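Local coordinates for protein endoglucanase (Thermotoga maritima, PDB 1VHO) that probably acts as a metal-dependent aminopeptidase of the M42 family, binding two divalent metal cations per subunit, despite its endoglucanase name, at residues 230-233 with 238-241; 226-231 with 306-311. One frame throughout, in Å; residues are numbered along the deposited sequence.

Interaction 1 (230-233 with 238-241); sequences FASE and DHIE
Ser-232 and Asp-238 are joined by the one direct hydrogen bond of this contact. Ser-232 N gives its hydrogen to Asp-238 OD1 at 2.9 Å, and the bond is nearly straight (164°). The donor approaches from above the carboxylate plane, 53° out of it. Further along, the Phe-230 ring lies obliquely by the backbone of Ile-240, with CE1 3.2 Å from Ile-240 O. Its CG stands anti to its own backbone N (chi1 -162°), and this carries the ring to that carbonyl. The Phe-230 and Ile-240 side chains run past one another in opposite senses, and Phe-230 CD1 meets Ile-240 CG2 at 4.0 Å. Two waters fill in between. Water 1 donates to Phe-230 O (2.7 Å) and to Ser-232 OG, and accepts from His-239 N. Water 2 donates to Phe-230 O and Ile-240 O, and its oxygen sits 3.5 Å above the centre of the Phe-230 ring. Phe-230 O is thus gripped by both waters. Outside the pair, His-239 NE2 bonds to Glu-275 O and Glu-241 O accepts from Gln-274. These bonds tie this surface loop, which runs from strand 222-229 to strand 247-249, to the outermost strand 274-276 of the mixed sheet.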
# COMPACT_ATOMS: atom_id res chain seq x y z
N PHE A 230 9.02 -7.99 6.81
CA PHE A 230 10.50 -7.98 6.87
C PHE A 230 10.90 -8.78 8.11
O PHE A 230 11.45 -9.87 7.98
CB PHE A 230 11.15 -6.62 6.84
CG PHE A 230 12.62 -6.68 6.47
CD1 PHE A 230 13.00 -7.14 5.21
CD2 PHE A 230 13.59 -6.32 7.38
CE1 PHE A 230 14.35 -7.24 4.89
CE2 PHE A 230 14.95 -6.44 7.06
CZ PHE A 230 15.32 -6.90 5.82
N ALA A 231 10.54 -8.23 9.26
CA ALA A 231 10.90 -8.89 10.53
C ALA A 231 10.00 -10.06 10.84
O ALA A 231 8.89 -10.22 10.35
CB ALA A 231 10.83 -7.87 11.65
N SER A 232 10.58 -11.05 11.55
CA SER A 232 9.75 -12.20 11.92
C SER A 232 9.31 -11.96 13.35
O SER A 232 9.92 -11.09 14.00
CB SER A 232 10.50 -13.50 11.70
OG SER A 232 10.32 -13.91 10.34
N GLU A 233 8.18 -12.51 13.79
CA GLU A 233 7.85 -12.21 15.21
C GLU A 233 8.34 -13.43 16.00
O GLU A 233 8.40 -14.50 15.41
CB GLU A 233 6.36 -12.02 15.42
N ASP A 238 14.80 -14.00 12.28
CA ASP A 238 14.71 -13.08 11.15
C ASP A 238 15.55 -13.63 9.99
O ASP A 238 16.72 -13.96 10.19
CB ASP A 238 15.20 -11.69 11.51
CG ASP A 238 14.26 -10.77 12.24
OD1 ASP A 238 13.19 -11.18 12.74
OD2 ASP A 238 14.57 -9.55 12.31
N HIS A 239 14.99 -13.74 8.78
CA HIS A 239 15.74 -14.26 7.66
C HIS A 239 15.35 -13.61 6.33
O HIS A 239 16.00 -13.82 5.31
CB HIS A 239 15.57 -15.79 7.59
CG HIS A 239 14.15 -16.21 7.36
ND1 HIS A 239 13.20 -16.29 8.34
CD2 HIS A 239 13.53 -16.51 6.20
CE1 HIS A 239 12.03 -16.61 7.79
NE2 HIS A 239 12.21 -16.78 6.51
N ILE A 240 14.32 -12.78 6.32
CA ILE A 240 13.91 -12.15 5.06
C ILE A 240 14.90 -11.11 4.60
O ILE A 240 15.37 -10.27 5.38
CB ILE A 240 12.50 -11.53 5.21
CG1 ILE A 240 11.47 -12.62 5.57
CG2 ILE A 240 12.10 -10.81 3.92
CD1 ILE A 240 11.33 -13.73 4.57
N GLU A 241 15.20 -11.08 3.29
CA GLU A 241 16.10 -10.11 2.72
C GLU A 241 15.48 -9.46 1.46
O GLU A 241 14.78 -10.15 0.72
CB GLU A 241 17.41 -10.75 2.23
CG GLU A 241 18.23 -11.49 3.29
CD GLU A 241 19.53 -12.01 2.71
OE1 GLU A 241 20.27 -11.26 2.05
OE2 GLU A 241 19.82 -13.22 2.87
O HOH W 1 12.46 -12.32 8.68
O HOH W 2 14.55 -9.89 7.91

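Interaction 2 (226-231 with 306-311); sequences MDVTFA and KYMHTP
Lys-306 lays its aliphatic chain over one face of the Phe-230 ring. Its CB lies 3.9 Å from Tyr-307 CD2, and the chain runs extended to CE. CG is anti to the backbone N (chi1 -161°), which brings it over the Phe-230 ring, 4.0 Å from CE2. The same CG lies 3.6 Å above the centre of the Tyr-307 ring, so the chain passes between the two aromatics. CD comes 3.6 Å from Tyr-307 CZ. CE returns to Phe-230, 4.1 Å from CZ. A bend at chi4 of Lys-306 (-78°) then lets Lys-306 NZ donate to Tyr-307 OH at 3.0 Å. Were this lysine an alanine, that Phe-230 face would probably lose its aliphatic cover and the Tyr-307 hydroxyl its NZ donor. Deeper in, the selenomethionine Met-308 bends at chi2 and chi3, and its CE touches Val-228 CG2 at 4.0 Å and Thr-229 CA at 4.2 Å. Val-228 and Met-308 also touch Asp-172 of helix 171-187, a predicted ligand of both metals, so this apolar pair lies against the probable two-metal centre. Strand 222-229 runs between strands 61-67 and 297-304, and loop 306-311 follows the latter.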
# COMPACT_ATOMS: atom_id res chain seq x y z
N MSE A 226 -2.17 -9.09 -1.11
CA MSE A 226 -0.81 -8.59 -1.06
C MSE A 226 -0.54 -7.96 0.30
O MSE A 226 -1.40 -7.23 0.81
CB MSE A 226 -0.67 -7.44 -2.08
CG MSE A 226 -0.93 -7.77 -3.53
SE MSE A 226 0.51 -8.85 -4.21
CE MSE A 226 -0.21 -10.59 -3.88
N ASP A 227 0.71 -8.04 0.73
CA ASP A 227 1.08 -7.37 1.97
C ASP A 227 2.59 -7.11 1.88
O ASP A 227 3.18 -7.30 0.81
CB ASP A 227 0.76 -8.25 3.18
CG ASP A 227 0.48 -7.45 4.45
OD1 ASP A 227 0.86 -6.26 4.57
OD2 ASP A 227 -0.15 -8.02 5.37
N VAL A 228 3.16 -6.59 2.94
CA VAL A 228 4.61 -6.37 2.98
C VAL A 228 5.11 -7.00 4.30
O VAL A 228 4.29 -7.17 5.22
CB VAL A 228 5.05 -4.90 2.94
CG1 VAL A 228 4.77 -4.31 1.53
CG2 VAL A 228 4.27 -4.12 4.00
N THR A 229 6.39 -7.33 4.33
CA THR A 229 6.92 -7.90 5.59
C THR A 229 8.41 -7.67 5.67
O THR A 229 9.10 -7.33 4.72
CB THR A 229 6.69 -9.44 5.54
OG1 THR A 229 6.90 -10.01 6.84
CG2 THR A 229 7.67 -10.11 4.58
N PHE A 230 9.02 -7.99 6.81
CA PHE A 230 10.50 -7.98 6.87
C PHE A 230 10.90 -8.78 8.11
O PHE A 230 11.45 -9.87 7.98
CB PHE A 230 11.15 -6.62 6.84
CG PHE A 230 12.62 -6.68 6.47
CD1 PHE A 230 13.00 -7.14 5.21
CD2 PHE A 230 13.59 -6.32 7.38
CE1 PHE A 230 14.35 -7.24 4.89
CE2 PHE A 230 14.95 -6.44 7.06
CZ PHE A 230 15.32 -6.90 5.82
N ALA A 231 10.54 -8.23 9.26
CA ALA A 231 10.90 -8.89 10.53
C ALA A 231 10.00 -10.06 10.84
O ALA A 231 8.89 -10.22 10.35
CB ALA A 231 10.83 -7.87 11.65
N LYS A 306 12.04 -2.78 4.09
CA LYS A 306 12.86 -2.44 5.27
C LYS A 306 12.46 -1.09 5.79
O LYS A 306 12.02 -0.22 5.02
CB LYS A 306 14.32 -2.50 4.78
CG LYS A 306 15.37 -2.64 5.88
CD LYS A 306 16.75 -2.80 5.23
CE LYS A 306 17.71 -3.55 6.14
NZ LYS A 306 18.26 -2.69 7.22
N TYR A 307 12.57 -0.84 7.09
CA TYR A 307 12.27 0.46 7.70
C TYR A 307 10.77 0.76 7.67
O TYR A 307 10.29 1.85 7.41
CB TYR A 307 13.10 1.62 7.14
CG TYR A 307 14.57 1.27 7.00
CD1 TYR A 307 15.34 0.91 8.09
CD2 TYR A 307 15.13 1.24 5.72
CE1 TYR A 307 16.69 0.55 7.90
CE2 TYR A 307 16.45 0.88 5.53
CZ TYR A 307 17.21 0.53 6.63
OH TYR A 307 18.52 0.18 6.43
N MSE A 308 10.01 -0.30 7.96
CA MSE A 308 8.57 -0.28 8.02
C MSE A 308 8.07 0.93 8.80
O MSE A 308 8.65 1.23 9.84
CB MSE A 308 8.11 -1.51 8.85
CG MSE A 308 6.59 -1.63 8.87
SE MSE A 308 5.95 -2.24 7.17
CE MSE A 308 6.80 -3.95 7.06
N HIS A 309 6.99 1.55 8.36
CA HIS A 309 6.42 2.68 9.07
C HIS A 309 7.36 3.83 9.34
O HIS A 309 7.48 4.24 10.52
CB HIS A 309 5.82 2.21 10.42
CG HIS A 309 4.79 1.14 10.26
ND1 HIS A 309 4.83 -0.04 10.98
CD2 HIS A 309 3.69 1.06 9.47
CE1 HIS A 309 3.80 -0.80 10.64
NE2 HIS A 309 3.10 -0.15 9.74
N THR A 310 8.19 4.24 8.39
CA THR A 310 9.06 5.42 8.53
C THR A 310 8.89 6.16 7.18
O THR A 310 8.30 5.56 6.30
CB THR A 310 10.55 5.14 8.69
OG1 THR A 310 11.08 4.56 7.46
CG2 THR A 310 10.85 4.21 9.86
N PRO A 311 9.39 7.36 7.02
CA PRO A 311 9.27 8.05 5.73
C PRO A 311 10.18 7.43 4.68
O PRO A 311 10.10 7.77 3.48
CB PRO A 311 9.75 9.48 6.03
CG PRO A 311 9.47 9.64 7.52
CD PRO A 311 9.93 8.26 8.05

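Interactions 1 and 2 start from the same piece of chain, and their centres are 10 Å apart. Phe-230 belongs to both. Water 2 of interaction 1 sits over one face of its ring and Lys-306 of interaction 2 over the opposite face. Interaction 2 lies nearer the predicted two-metal site. It holds Asp-227 and His-309, each a predicted zinc ligand. The Val-228 side chain is about 4 Å from that of Asp-172, predicted to bind both metals, and about 8 Å from that of His-67. Interaction 1 is more peripheral: the Phe-230 side chain is about 10 Å from that of Asp-172, and the Ala-231 side chain about 10 Å from that of His-309.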